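Local coordinates for protein 3-methyladenine DNA glycosylase (Helicobacter pylori, PDB 1PU6) that excises 3-methyladenine, and probably related alkylated bases, from DNA as the first step of base excision repair, at residues W23-A28 and L35-T40; S133-L138 and E169-F174. One frame throughout, in Å; residues are numbered along the deposited sequence.

Contact 1: residues W23-A28 and L35-T40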
loop_
_atom_site.group_PDB
_atom_site.type_symbol
_atom_site.label_atom_id
_atom_site.label_comp_id
_atom_site.label_asym_id
_atom_site.label_seq_id
_atom_site.Cartn_x
_atom_site.Cartn_y
_atom_site.Cartn_z
ATOM N N TRP A 23 1.729 -10.547 4.615
ATOM C CA TRP A 23 2.056 -9.496 3.622
ATOM C C TRP A 23 2.176 -8.099 4.289
ATOM O O TRP A 23 2.129 -7.106 3.601
ATOM C CB TRP A 23 0.998 -9.432 2.486
ATOM C CG TRP A 23 1.112 -10.565 1.449
ATOM C CD1 TRP A 23 0.896 -11.936 1.650
ATOM C CD2 TRP A 23 1.420 -10.407 0.066
ATOM N NE1 TRP A 23 1.089 -12.604 0.462
ATOM C CE2 TRP A 23 1.431 -11.698 -0.519
ATOM C CE3 TRP A 23 1.723 -9.286 -0.733
ATOM C CZ2 TRP A 23 1.706 -11.905 -1.896
ATOM C CZ3 TRP A 23 2.018 -9.472 -2.118
ATOM C CH2 TRP A 23 2.009 -10.779 -2.677
ATOM N N TRP A 24 2.298 -8.077 5.637
ATOM C CA TRP A 24 2.436 -6.889 6.501
ATOM C C TRP A 24 1.154 -6.053 6.591
ATOM O O TRP A 24 0.651 -5.773 7.702
ATOM C CB TRP A 24 3.639 -6.011 6.119
ATOM C CG TRP A 24 3.741 -4.760 6.982
ATOM C CD1 TRP A 24 4.078 -4.694 8.327
ATOM C CD2 TRP A 24 3.485 -3.429 6.568
ATOM N NE1 TRP A 24 4.038 -3.390 8.750
ATOM C CE2 TRP A 24 3.709 -2.584 7.679
ATOM C CE3 TRP A 24 3.155 -2.839 5.334
ATOM C CZ2 TRP A 24 3.568 -1.178 7.609
ATOM C CZ3 TRP A 24 3.020 -1.449 5.266
ATOM C CH2 TRP A 24 3.255 -0.634 6.398
ATOM N N TRP A 25 0.638 -5.629 5.427
ATOM C CA TRP A 25 -0.581 -4.776 5.422
ATOM C C TRP A 25 -1.757 -5.683 5.923
ATOM O O TRP A 25 -1.949 -6.802 5.383
ATOM C CB TRP A 25 -0.809 -4.319 3.959
ATOM C CG TRP A 25 -1.718 -3.167 3.820
ATOM C CD1 TRP A 25 -3.062 -3.119 4.077
ATOM C CD2 TRP A 25 -1.336 -1.869 3.344
ATOM N NE1 TRP A 25 -3.538 -1.853 3.796
ATOM C CE2 TRP A 25 -2.507 -1.064 3.343
ATOM C CE3 TRP A 25 -0.103 -1.289 2.956
ATOM C CZ2 TRP A 25 -2.492 0.293 2.958
ATOM C CZ3 TRP A 25 -0.077 0.070 2.558
ATOM C CH2 TRP A 25 -1.273 0.838 2.568
ATOM N N PRO A 26 -2.555 -5.237 6.904
ATOM C CA PRO A 26 -3.707 -6.044 7.352
ATOM C C PRO A 26 -4.757 -6.211 6.238
ATOM O O PRO A 26 -5.089 -5.253 5.529
ATOM C CB PRO A 26 -4.297 -5.274 8.564
ATOM C CG PRO A 26 -3.609 -3.994 8.588
ATOM C CD PRO A 26 -2.436 -3.942 7.604
ATOM N N ASN A 27 -5.232 -7.440 6.070
ATOM C CA ASN A 27 -6.169 -7.777 4.997
ATOM C C ASN A 27 -5.642 -7.460 3.572
ATOM O O ASN A 27 -6.393 -7.022 2.670
ATOM C CB ASN A 27 -7.571 -7.146 5.257
ATOM C CG ASN A 27 -8.225 -7.730 6.518
ATOM O OD1 ASN A 27 -8.684 -6.979 7.428
ATOM N ND2 ASN A 27 -8.235 -9.076 6.614
ATOM N N ALA A 28 -4.362 -7.747 3.362
ATOM C CA ALA A 28 -3.742 -7.679 2.038
ATOM C C ALA A 28 -4.484 -8.578 1.029
ATOM O O ALA A 28 -5.116 -9.615 1.377
ATOM C CB ALA A 28 -2.264 -8.105 2.137
ATOM N N LEU A 35 -8.766 0.180 -0.379
ATOM C CA LEU A 35 -9.346 1.348 0.298
ATOM C C LEU A 35 -8.341 2.013 1.260
ATOM O O LEU A 35 -8.207 3.248 1.301
ATOM C CB LEU A 35 -10.595 0.988 1.145
ATOM C CG LEU A 35 -11.755 0.481 0.314
ATOM C CD1 LEU A 35 -12.860 0.123 1.285
ATOM C CD2 LEU A 35 -12.271 1.577 -0.664
ATOM N N GLY A 36 -7.628 1.221 2.048
ATOM C CA GLY A 36 -6.663 1.815 2.949
ATOM C C GLY A 36 -5.501 2.481 2.244
ATOM O O GLY A 36 -4.979 3.484 2.748
ATOM N N ALA A 37 -5.078 1.936 1.098
ATOM C CA ALA A 37 -3.970 2.526 0.370
ATOM C C ALA A 37 -4.357 3.927 -0.096
ATOM O O ALA A 37 -3.495 4.818 -0.126
ATOM C CB ALA A 37 -3.601 1.647 -0.844
ATOM N N VAL A 38 -5.627 4.119 -0.468
ATOM C CA VAL A 38 -6.075 5.437 -0.872
ATOM C C VAL A 38 -6.213 6.354 0.343
ATOM O O VAL A 38 -5.748 7.515 0.298
ATOM C CB VAL A 38 -7.425 5.323 -1.636
ATOM C CG1 VAL A 38 -8.006 6.716 -1.910
ATOM C CG2 VAL A 38 -7.178 4.525 -2.966
ATOM N N LEU A 39 -6.888 5.876 1.408
ATOM C CA LEU A 39 -7.168 6.707 2.589
ATOM C C LEU A 39 -5.970 7.098 3.394
ATOM O O LEU A 39 -6.035 8.119 4.129
ATOM C CB LEU A 39 -8.178 6.035 3.507
ATOM C CG LEU A 39 -9.586 5.817 2.935
ATOM C CD1 LEU A 39 -10.403 4.988 3.970
ATOM C CD2 LEU A 39 -10.202 7.188 2.740
ATOM N N THR A 40 -4.860 6.339 3.256
ATOM C CA THR A 40 -3.695 6.707 4.027
ATOM C C THR A 40 -2.881 7.899 3.482
ATOM O O THR A 40 -1.960 8.392 4.140
ATOM C CB THR A 40 -2.826 5.430 4.274
ATOM O OG1 THR A 40 -1.919 5.679 5.367
ATOM C CG2 THR A 40 -1.984 5.106 3.072
#

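Contact 2: residues S133-L138 and E169-F174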
loop_
_atom_site.group_PDB
_atom_site.type_symbol
_atom_site.label_atom_id
_atom_site.label_comp_id
_atom_site.label_asym_id
_atom_site.label_seq_id
_atom_site.Cartn_x
_atom_site.Cartn_y
_atom_site.Cartn_z
ATOM N N SER A 133 0.253 5.799 -3.164
ATOM C CA SER A 133 -1.048 5.102 -3.120
ATOM C C SER A 133 -1.188 4.147 -4.311
ATOM O O SER A 133 -1.663 2.976 -4.117
ATOM C CB SER A 133 -2.216 6.097 -3.151
ATOM O OG SER A 133 -2.392 6.720 -1.853
ATOM N N ALA A 134 -0.791 4.581 -5.522
ATOM C CA ALA A 134 -0.914 3.671 -6.708
ATOM C C ALA A 134 -0.032 2.403 -6.485
ATOM O O ALA A 134 -0.457 1.260 -6.742
ATOM C CB ALA A 134 -0.431 4.346 -7.977
ATOM N N ASP A 135 1.182 2.620 -6.025
ATOM C CA ASP A 135 2.076 1.441 -5.822
ATOM C C ASP A 135 1.605 0.544 -4.680
ATOM O O ASP A 135 1.767 -0.706 -4.739
ATOM C CB ASP A 135 3.473 1.932 -5.584
ATOM C CG ASP A 135 4.121 2.440 -6.866
ATOM O OD1 ASP A 135 5.132 3.177 -6.788
ATOM O OD2 ASP A 135 3.628 2.210 -8.007
ATOM N N ALA A 136 1.031 1.145 -3.632
ATOM C CA ALA A 136 0.505 0.328 -2.521
ATOM C C ALA A 136 -0.678 -0.524 -2.995
ATOM O O ALA A 136 -0.835 -1.693 -2.585
ATOM C CB ALA A 136 0.100 1.222 -1.319
ATOM N N ILE A 137 -1.505 0.031 -3.898
ATOM C CA ILE A 137 -2.569 -0.792 -4.483
ATOM C C ILE A 137 -1.938 -1.947 -5.303
ATOM O O ILE A 137 -2.331 -3.130 -5.187
ATOM C CB ILE A 137 -3.491 0.096 -5.382
ATOM C CG1 ILE A 137 -4.276 1.099 -4.514
ATOM C CG2 ILE A 137 -4.429 -0.812 -6.288
ATOM C CD1 ILE A 137 -4.996 2.233 -5.337
ATOM N N LEU A 138 -0.959 -1.620 -6.177
ATOM C CA LEU A 138 -0.343 -2.685 -7.018
ATOM C C LEU A 138 0.297 -3.827 -6.180
ATOM O O LEU A 138 0.115 -5.045 -6.486
ATOM C CB LEU A 138 0.745 -2.126 -7.936
ATOM C CG LEU A 138 0.173 -1.239 -9.039
ATOM C CD1 LEU A 138 1.271 -0.460 -9.764
ATOM C CD2 LEU A 138 -0.702 -1.976 -10.065
ATOM N N GLU A 169 13.106 7.122 -8.743
ATOM C CA GLU A 169 14.523 6.779 -8.556
ATOM C C GLU A 169 14.792 6.145 -7.196
ATOM O O GLU A 169 15.557 5.213 -7.104
ATOM C CB GLU A 169 15.362 8.047 -8.730
ATOM C CG GLU A 169 15.269 8.515 -10.197
ATOM C CD GLU A 169 16.094 9.766 -10.491
ATOM O OE1 GLU A 169 15.942 10.341 -11.617
ATOM O OE2 GLU A 169 16.922 10.156 -9.638
ATOM N N LEU A 170 14.070 6.602 -6.176
ATOM C CA LEU A 170 14.135 6.007 -4.846
ATOM C C LEU A 170 13.591 4.555 -4.898
ATOM O O LEU A 170 14.179 3.600 -4.385
ATOM C CB LEU A 170 13.270 6.857 -3.932
ATOM C CG LEU A 170 13.495 6.879 -2.435
ATOM C CD1 LEU A 170 12.272 7.232 -1.579
ATOM C CD2 LEU A 170 14.707 6.279 -1.725
ATOM N N GLN A 171 12.443 4.401 -5.558
ATOM C CA GLN A 171 11.912 3.069 -5.810
ATOM C C GLN A 171 12.905 2.143 -6.592
ATOM O O GLN A 171 13.070 0.951 -6.278
ATOM C CB GLN A 171 10.621 3.186 -6.581
ATOM C CG GLN A 171 10.011 1.883 -6.975
ATOM C CD GLN A 171 8.636 2.143 -7.568
ATOM O OE1 GLN A 171 8.547 2.772 -8.638
ATOM N NE2 GLN A 171 7.575 1.726 -6.862
ATOM N N HIS A 172 13.510 2.675 -7.654
ATOM C CA HIS A 172 14.400 1.851 -8.442
ATOM C C HIS A 172 15.622 1.440 -7.642
ATOM O O HIS A 172 16.078 0.296 -7.756
ATOM C CB HIS A 172 14.873 2.603 -9.719
ATOM C CG HIS A 172 15.590 1.698 -10.703
ATOM N ND1 HIS A 172 16.664 2.119 -11.460
ATOM C CD2 HIS A 172 15.357 0.413 -11.074
ATOM C CE1 HIS A 172 17.084 1.128 -12.236
ATOM N NE2 HIS A 172 16.330 0.072 -11.999
ATOM N N PHE A 173 16.138 2.345 -6.794
ATOM C CA PHE A 173 17.228 1.969 -5.894
ATOM C C PHE A 173 16.812 0.774 -5.042
ATOM O O PHE A 173 17.571 -0.224 -4.902
ATOM C CB PHE A 173 17.587 3.140 -4.910
ATOM C CG PHE A 173 18.546 2.705 -3.806
ATOM C CD1 PHE A 173 18.053 2.224 -2.577
ATOM C CD2 PHE A 173 19.944 2.717 -4.011
ATOM C CE1 PHE A 173 18.904 1.826 -1.575
ATOM C CE2 PHE A 173 20.815 2.287 -2.976
ATOM C CZ PHE A 173 20.285 1.829 -1.777
ATOM N N PHE A 174 15.606 0.827 -4.443
ATOM C CA PHE A 174 15.172 -0.296 -3.565
ATOM C C PHE A 174 14.923 -1.601 -4.352
ATOM O O PHE A 174 15.378 -2.686 -3.943
ATOM C CB PHE A 174 13.982 0.120 -2.701
ATOM C CG PHE A 174 14.391 0.819 -1.423
ATOM C CD1 PHE A 174 14.925 0.090 -0.353
ATOM C CD2 PHE A 174 14.266 2.224 -1.285
ATOM C CE1 PHE A 174 15.348 0.730 0.839
ATOM C CE2 PHE A 174 14.655 2.894 -0.093
ATOM C CZ PHE A 174 15.208 2.144 0.973
#

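Contact 1: residues W23-A28 and L35-T40
Trp25 stands at the first position of a type II beta turn, Trp25 to Ala28, and from there sets its indole against helix 31-39 in the helical HhH-GPD fold. The turn itself is closed by a weak bond from Ala28 N to Trp25 O. With CG anti to the backbone N (chi1 -163°), the side chain reaches across to the other segment and leads with the benzo end of the ring. CZ2 does most of the touching. It comes within 3.8 Å of Gly36 C, which lies near the ring plane at the edge, and approaches Ala37 N more obliquely at 3.6 Å. Since Gly36 has no side chain, that edge settles directly on the peptide joining Gly36 to Ala37. Next along the rim, Trp25 CH2 lies 3.9 Å from Ala37 CA. Two methyls flank this corner from opposite sides of the ring plane: Ala37 CB, 4.2 Å from Trp25 CZ2, and Thr40 CG2, 4.4 Å from Trp25 CH2. Elsewhere the indole meets Phe45 edge-to-face, is met by the ring of Tyr140, and packs on Ala136. A beta-mercaptoethanol molecule, probably from the crystallisation liquor, sits beside the Thr40 side chain. The meeting is one of van der Waals packing, an aromatic rim laid on backbone and two methyl groups, so shape rather than polarity fits loop to helix. An aromatic cluster of this kind is consistent with a pocket for an alkylated base, as alkylpurine glycosylases use aromatic rings to receive one.

Contact 2: residues S133-L138 and E169-F174
Asp135 OD1 is gripped by three groups: Gln171 NE2 across this contact, Tyr167 OH through a hydrogen bond, and Arg120 NH2 in a salt bridge. Gln171 donates its amide N-H to OD1 over 2.8 Å, but the bond is bent, with 139° at the hydrogen. The amide nitrogen meets the oxygen from above the carboxylate, 67° out of its plane, and the acceptor in turn lies tilted from the plane of the amide. The two side chains come from opposite directions to meet between helices that otherwise stand well apart, the CA atoms of Asp135 and Gln171 being 10.0 Å from each other. The glutamine supplies the longer arm: its CG is anti to the backbone N (chi1 177°) and its chain continues extended beyond it. The same NE2 also bonds to Met147 O, and two acceptors on one nitrogen should restrain how the amide can turn. Asp135 is buried, and a neighbouring arginine together with two neutral donors would probably keep its carboxylate ionised; OD2 is satisfied by another partner. Asp135 lies on helix 131-141, the second helix of the helix-hairpin-helix motif, while Arg120 begins helix 120-124, the first. The salt bridge thus joins both arms of that motif, and Gln171 and Tyr167 attach helix 167-179 to them. Another side of helix 167-179 leans on helix 151-159, where Leu170, Phe173 and Phe174 all touch Leu157.

From the N terminus, the chain passes helix 4-12 and enters the loop that holds 23-28; contact 1 then closes a short loop by folding that segment back on helix 31-39. Contact 2 opens much later and closes a longer one, from helix 131-141 through helix 151-159 to helix 167-179. The two follow in series, neither nesting nor crossing, with centres about 15 Å apart. Helix 131-141 joins them: Ser133 OG probably hydrogen-bonds to Ala37 O at 2.8 Å, and Ala136 and Ile137 pack against Ala37. This central helix thus lies between the N-terminal loop and helix 31-39 on one flank and helix 167-179 on another.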